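PDB 2GIA: mitochondrial RNA-binding protein 2 from Trypanosoma brucei, which probably binds guide RNA and mRNA, acting with its partner MRP1 in an RNA matchmaking complex of mitochondrial RNA editing. Local coordinates for residues Gly59-Arg63 against Asp74-Gln78. Sequence-based numbering, arbitrary orientation.
Sequences GHLLR and DYHRQ
Leu61 and His76 form a hydrogen-bonded antiparallel pair at the middle of this contact and illustrate how one ladder can carry two unlike faces. Their backbones exchange two bonds, His76 N to Leu61 O at 2.7 Å and Leu61 N to His76 O at 2.9 Å; Arg63 and Asp74 repeat the double link, and Gln78 N donates to Gly59 O.

The buried part of the contact is Leu62 and Tyr75, packed under Trp164 and Val166 of strand 160-168. Leu62, its CG anti to the backbone N (chi1 -179°), brings CD1 to the edge of the Tyr75 ring, 4.1 Å from Tyr75 CB. At the margin, the His60 and Tyr75 planes are only 23° apart but slid past each other, and Tyr75 OH comes 3.2 Å from His60 CB.

The face of Leu61, Arg63 and His76 is partly exposed and holds a water. Leu61 CD2 sits over one face of the His76 imidazole in a CH-pi contact, offset toward its rim. The water, in the guanidinium plane, accepts from Arg63 NH1 (3.0 Å) and donates to Asp74 OD2 (2.9 Å), thus bridging opposite charges that do not touch. Stronger partners lie outside: Asp47 for Arg63 NE, Ser94 for Asp74 OD1.

Strands 60-67 and 70-78, joined by a short turn, make a beta hairpin; its Leu62-Tyr75 face meets the second four-stranded sheet, consistent with a Whirly-like fold.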
loop_
_atom_site.group_PDB
_atom_site.type_symbol
_atom_site.label_atom_id
_atom_site.label_comp_id
_atom_site.label_asym_id
_atom_site.label_seq_id
_atom_site.Cartn_x
_atom_site.Cartn_y
_atom_site.Cartn_z
ATOM N N GLY D 59 5.557 -33.859 -4.714
ATOM C CA GLY D 59 6.050 -32.503 -4.873
ATOM C C GLY D 59 5.260 -31.763 -5.945
ATOM O O GLY D 59 4.922 -32.331 -6.983
ATOM N N HIS D 60 4.953 -30.493 -5.701
ATOM C CA HIS D 60 4.192 -29.715 -6.667
ATOM C C HIS D 60 4.573 -28.232 -6.612
ATOM O O HIS D 60 5.243 -27.772 -5.678
ATOM C CB HIS D 60 2.668 -29.864 -6.431
ATOM C CG HIS D 60 2.235 -29.521 -5.038
ATOM N ND1 HIS D 60 2.179 -30.452 -4.022
ATOM C CD2 HIS D 60 1.877 -28.338 -4.482
ATOM C CE1 HIS D 60 1.809 -29.858 -2.899
ATOM N NE2 HIS D 60 1.621 -28.575 -3.152
ATOM N N LEU D 61 4.153 -27.520 -7.646
ATOM C CA LEU D 61 4.393 -26.094 -7.772
ATOM C C LEU D 61 3.102 -25.420 -8.226
ATOM O O LEU D 61 2.424 -25.898 -9.162
ATOM C CB LEU D 61 5.488 -25.822 -8.814
ATOM C CG LEU D 61 5.616 -24.390 -9.360
ATOM C CD1 LEU D 61 6.173 -23.422 -8.287
ATOM C CD2 LEU D 61 6.541 -24.420 -10.564
ATOM N N LEU D 62 2.742 -24.332 -7.548
ATOM C CA LEU D 62 1.582 -23.559 -7.966
ATOM C C LEU D 62 2.135 -22.191 -8.296
ATOM O O LEU D 62 2.819 -21.571 -7.455
ATOM C CB LEU D 62 0.538 -23.420 -6.851
ATOM C CG LEU D 62 -0.715 -22.616 -7.265
ATOM C CD1 LEU D 62 -1.567 -23.421 -8.251
ATOM C CD2 LEU D 62 -1.547 -22.302 -6.046
ATOM N N ARG D 63 1.914 -21.743 -9.533
ATOM C CA ARG D 63 2.355 -20.418 -9.898
ATOM C C ARG D 63 1.046 -19.642 -9.937
ATOM O O ARG D 63 0.022 -20.145 -10.454
ATOM C CB ARG D 63 3.051 -20.416 -11.251
ATOM C CG ARG D 63 4.372 -21.240 -11.272
ATOM C CD ARG D 63 5.208 -20.914 -12.521
ATOM N NE ARG D 63 5.729 -19.548 -12.439
ATOM C CZ ARG D 63 5.457 -18.555 -13.286
ATOM N NH1 ARG D 63 4.652 -18.738 -14.329
ATOM N NH2 ARG D 63 6.002 -17.359 -13.091
ATOM N N ASP D 74 -1.745 -21.803 -11.939
ATOM C CA ASP D 74 -1.123 -22.864 -12.757
ATOM C C ASP D 74 -0.543 -23.937 -11.841
ATOM O O ASP D 74 0.489 -23.724 -11.178
ATOM C CB ASP D 74 0.000 -22.317 -13.634
ATOM C CG ASP D 74 -0.501 -21.628 -14.891
ATOM O OD1 ASP D 74 -1.697 -21.674 -15.187
ATOM O OD2 ASP D 74 0.327 -21.024 -15.606
ATOM N N TYR D 75 -1.203 -25.095 -11.777
ATOM C CA TYR D 75 -0.716 -26.175 -10.932
ATOM C C TYR D 75 0.211 -27.147 -11.682
ATOM O O TYR D 75 -0.122 -27.617 -12.785
ATOM C CB TYR D 75 -1.891 -26.931 -10.339
ATOM C CG TYR D 75 -1.462 -28.040 -9.429
ATOM C CD1 TYR D 75 -1.224 -29.322 -9.931
ATOM C CD2 TYR D 75 -1.268 -27.814 -8.060
ATOM C CE1 TYR D 75 -0.803 -30.351 -9.099
ATOM C CE2 TYR D 75 -0.863 -28.835 -7.215
ATOM C CZ TYR D 75 -0.629 -30.107 -7.745
ATOM O OH TYR D 75 -0.216 -31.126 -6.922
ATOM N N HIS D 76 1.364 -27.429 -11.078
ATOM C CA HIS D 76 2.387 -28.316 -11.637
ATOM C C HIS D 76 2.766 -29.447 -10.675
ATOM O O HIS D 76 2.758 -29.261 -9.460
ATOM C CB HIS D 76 3.692 -27.566 -11.898
ATOM C CG HIS D 76 3.526 -26.284 -12.649
ATOM N ND1 HIS D 76 4.073 -26.082 -13.892
ATOM C CD2 HIS D 76 2.921 -25.122 -12.308
ATOM C CE1 HIS D 76 3.819 -24.849 -14.287
ATOM N NE2 HIS D 76 3.122 -24.244 -13.343
ATOM N N ARG D 77 3.133 -30.606 -11.234
ATOM C CA ARG D 77 3.609 -31.738 -10.434
ATOM C C ARG D 77 5.123 -31.708 -10.596
ATOM O O ARG D 77 5.618 -31.266 -11.629
ATOM C CB ARG D 77 3.072 -33.058 -10.988
ATOM C CG ARG D 77 3.570 -33.341 -12.388
ATOM C CD ARG D 77 2.758 -34.445 -13.069
ATOM N NE ARG D 77 3.096 -34.524 -14.487
ATOM C CZ ARG D 77 2.228 -34.813 -15.447
ATOM N NH1 ARG D 77 0.956 -35.065 -15.142
ATOM N NH2 ARG D 77 2.625 -34.813 -16.715
ATOM N N GLN D 78 5.863 -32.152 -9.584
ATOM C CA GLN D 78 7.321 -32.157 -9.675
ATOM C C GLN D 78 7.675 -33.180 -10.751
ATOM O O GLN D 78 7.108 -34.265 -10.754
ATOM C CB GLN D 78 7.939 -32.559 -8.334
ATOM C CG GLN D 78 9.471 -32.469 -8.295
ATOM C CD GLN D 78 10.007 -32.432 -6.879
ATOM O OE1 GLN D 78 9.239 -32.461 -5.915
ATOM N NE2 GLN D 78 11.329 -32.359 -6.742
HETATM O O HOH W 1 3.170 -21.239 -15.083
#